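Local atomic coordinates of oxalate--CoA ligase (Arabidopsis thaliana, PDB entry 5IE2), a protein that belongs to the ANL superfamily of AMP-binding enzymes, with a large N-terminal part, a smaller C-terminal domain and a pocket that holds adenosine-5'-triphosphate. Residues A[34-39]-A[69-74]. Sequence-based numbering, arbitrary orientation.
Sequences ARLHDL and FVIMFL
Ile71 packs against Leu36 and Leu39 where two helices of the N-terminal part of this AMP-binding fold meet. Residues 69-74 belong to helix 67-78, the connection of a beta-alpha-beta crossover between the parallel strands 58-61 and 82-85; residues 34-39 belong to helix 33-50. Along the former, Phe69 meets Phe63 and Leu212, Val70 leans on Leu222 of helix 215-227, and a turn later Phe73 packs on Leu218 and Leu223 of that same helix. Val70, compact and branched, keeps its CG1 4.7 Å from Leu36 CD1, bordering the contact rather than making it.

Ile71 follows as the centre of the packing, and its branching at CB lets one residue meet three sets of atoms. CG1 lies 3.8 Å from Leu36 CD1, the two side chains running past each other in opposite senses. A chi1 of 171° sets Leu36 CG opposite its backbone N and carries CD1 over to the isoleucine. Ile71 CD1 meets Leu39 CD1 at 4.0 Å, while the shorter branch, CG2, rests 3.9 Å from the carbonyl oxygen Leu39 O. Leucine suits both buried places on helix 33-50, since its forked end can set one methyl, CD1 in each case, against the isoleucine. The other methyl of Leu39, CD2, sits 3.7 Å above the guanidinium plane of Arg35, whose NH2 is hydrogen-bonded to Ser138 O.

Further on, the side chain of Met72 touches Ala43 and Leu47 of helix 33-50, and Leu74 bridges apolar neighbours on three helices, Leu10, Ile40 and Leu223 among them. The backbone closes the turn here, Leu74 N donating a hydrogen bond to Val70 O at 3.1 Å.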
loop_
_atom_site.group_PDB
_atom_site.type_symbol
_atom_site.label_atom_id
_atom_site.label_comp_id
_atom_site.label_asym_id
_atom_site.label_seq_id
_atom_site.Cartn_x
_atom_site.Cartn_y
_atom_site.Cartn_z
ATOM N N ALA A 34 15.106 21.186 0.472
ATOM C CA ALA A 34 15.689 21.931 -0.645
ATOM C C ALA A 34 16.689 21.099 -1.438
ATOM O O ALA A 34 16.766 21.171 -2.682
ATOM C CB ALA A 34 16.378 23.286 -0.166
ATOM N N ARG A 35 17.489 20.314 -0.715
ATOM C CA ARG A 35 18.476 19.503 -1.385
ATOM C C ARG A 35 17.783 18.439 -2.268
ATOM O O ARG A 35 18.186 18.167 -3.406
ATOM C CB ARG A 35 19.365 18.840 -0.334
ATOM C CG ARG A 35 20.232 17.767 -0.908
ATOM C CD ARG A 35 21.354 18.273 -1.874
ATOM N NE ARG A 35 22.272 17.143 -2.138
ATOM C CZ ARG A 35 23.173 17.111 -3.127
ATOM N NH1 ARG A 35 23.309 18.176 -3.936
ATOM N NH2 ARG A 35 23.943 16.028 -3.300
ATOM N N LEU A 36 16.769 17.813 -1.698
ATOM C CA LEU A 36 16.056 16.748 -2.438
ATOM C C LEU A 36 15.391 17.358 -3.669
ATOM O O LEU A 36 15.447 16.805 -4.782
ATOM C CB LEU A 36 15.046 16.092 -1.495
ATOM C CG LEU A 36 14.071 15.107 -2.160
ATOM C CD1 LEU A 36 14.850 14.007 -2.852
ATOM C CD2 LEU A 36 13.052 14.550 -1.099
ATOM N N HIS A 37 14.743 18.501 -3.463
ATOM C CA HIS A 37 14.117 19.196 -4.581
ATOM C C HIS A 37 15.095 19.475 -5.720
ATOM O O HIS A 37 14.787 19.265 -6.913
ATOM C CB HIS A 37 13.474 20.503 -4.073
ATOM C CG HIS A 37 12.909 21.348 -5.167
ATOM N ND1 HIS A 37 11.657 21.113 -5.718
ATOM C CD2 HIS A 37 13.451 22.372 -5.873
ATOM C CE1 HIS A 37 11.446 21.990 -6.695
ATOM N NE2 HIS A 37 12.512 22.770 -6.799
ATOM N N ASP A 38 16.286 19.969 -5.389
ATOM C CA ASP A 38 17.233 20.232 -6.440
ATOM C C ASP A 38 17.820 18.986 -7.081
ATOM O O ASP A 38 18.087 19.014 -8.281
ATOM C CB ASP A 38 18.350 21.132 -5.927
ATOM C CG ASP A 38 17.874 22.587 -5.775
ATOM O OD1 ASP A 38 16.794 22.967 -6.351
ATOM O OD2 ASP A 38 18.558 23.355 -5.040
ATOM N N LEU A 39 18.002 17.913 -6.310
ATOM C CA LEU A 39 18.519 16.656 -6.875
ATOM C C LEU A 39 17.484 16.150 -7.915
ATOM O O LEU A 39 17.830 15.627 -8.972
ATOM C CB LEU A 39 18.706 15.596 -5.786
ATOM C CG LEU A 39 19.950 15.854 -4.963
ATOM C CD1 LEU A 39 19.958 14.954 -3.744
ATOM C CD2 LEU A 39 21.165 15.542 -5.861
ATOM N N PHE A 69 15.828 5.426 -5.683
ATOM C CA PHE A 69 14.451 5.206 -6.139
ATOM C C PHE A 69 13.589 6.468 -5.900
ATOM O O PHE A 69 12.811 6.859 -6.794
ATOM C CB PHE A 69 13.789 4.018 -5.444
ATOM C CG PHE A 69 12.279 3.932 -5.764
ATOM C CD1 PHE A 69 11.842 3.381 -6.954
ATOM C CD2 PHE A 69 11.351 4.527 -4.916
ATOM C CE1 PHE A 69 10.438 3.304 -7.268
ATOM C CE2 PHE A 69 9.958 4.496 -5.204
ATOM C CZ PHE A 69 9.507 3.898 -6.389
ATOM N N VAL A 70 13.689 7.075 -4.724
ATOM C CA VAL A 70 12.860 8.260 -4.429
ATOM C C VAL A 70 13.156 9.399 -5.411
ATOM O O VAL A 70 12.236 10.009 -6.016
ATOM C CB VAL A 70 13.065 8.759 -2.983
ATOM C CG1 VAL A 70 12.273 10.062 -2.737
ATOM C CG2 VAL A 70 12.614 7.677 -1.975
ATOM N N ILE A 71 14.456 9.698 -5.543
ATOM C CA ILE A 71 14.833 10.796 -6.418
ATOM C C ILE A 71 14.378 10.526 -7.840
ATOM O O ILE A 71 13.828 11.420 -8.492
ATOM C CB ILE A 71 16.358 11.039 -6.404
ATOM C CG1 ILE A 71 16.787 11.471 -4.992
ATOM C CG2 ILE A 71 16.731 12.155 -7.524
ATOM C CD1 ILE A 71 18.321 11.437 -4.741
ATOM N N MET A 72 14.628 9.325 -8.358
ATOM C CA MET A 72 14.288 9.069 -9.767
ATOM C C MET A 72 12.781 8.960 -10.017
ATOM O O MET A 72 12.287 9.371 -11.073
ATOM C CB MET A 72 14.987 7.797 -10.279
ATOM C CG MET A 72 16.566 7.973 -10.444
ATOM S SD MET A 72 17.047 9.594 -11.138
ATOM C CE MET A 72 16.356 9.523 -12.821
ATOM N N PHE A 73 12.039 8.435 -9.042
ATOM C CA PHE A 73 10.564 8.425 -9.138
ATOM C C PHE A 73 10.028 9.847 -9.347
ATOM O O PHE A 73 9.221 10.115 -10.288
ATOM C CB PHE A 73 9.947 7.804 -7.881
ATOM C CG PHE A 73 8.438 7.797 -7.892
ATOM C CD1 PHE A 73 7.761 6.754 -8.536
ATOM C CD2 PHE A 73 7.728 8.800 -7.275
ATOM C CE1 PHE A 73 6.340 6.728 -8.552
ATOM C CE2 PHE A 73 6.315 8.796 -7.283
ATOM C CZ PHE A 73 5.637 7.756 -7.941
ATOM N N LEU A 74 10.497 10.753 -8.484
ATOM C CA LEU A 74 9.989 12.131 -8.577
ATOM C C LEU A 74 10.561 12.874 -9.788
ATOM O O LEU A 74 9.898 13.789 -10.301
ATOM C CB LEU A 74 10.323 12.898 -7.294
ATOM C CG LEU A 74 9.482 12.346 -6.116
ATOM C CD1 LEU A 74 9.912 12.932 -4.768
ATOM C CD2 LEU A 74 7.905 12.611 -6.336
#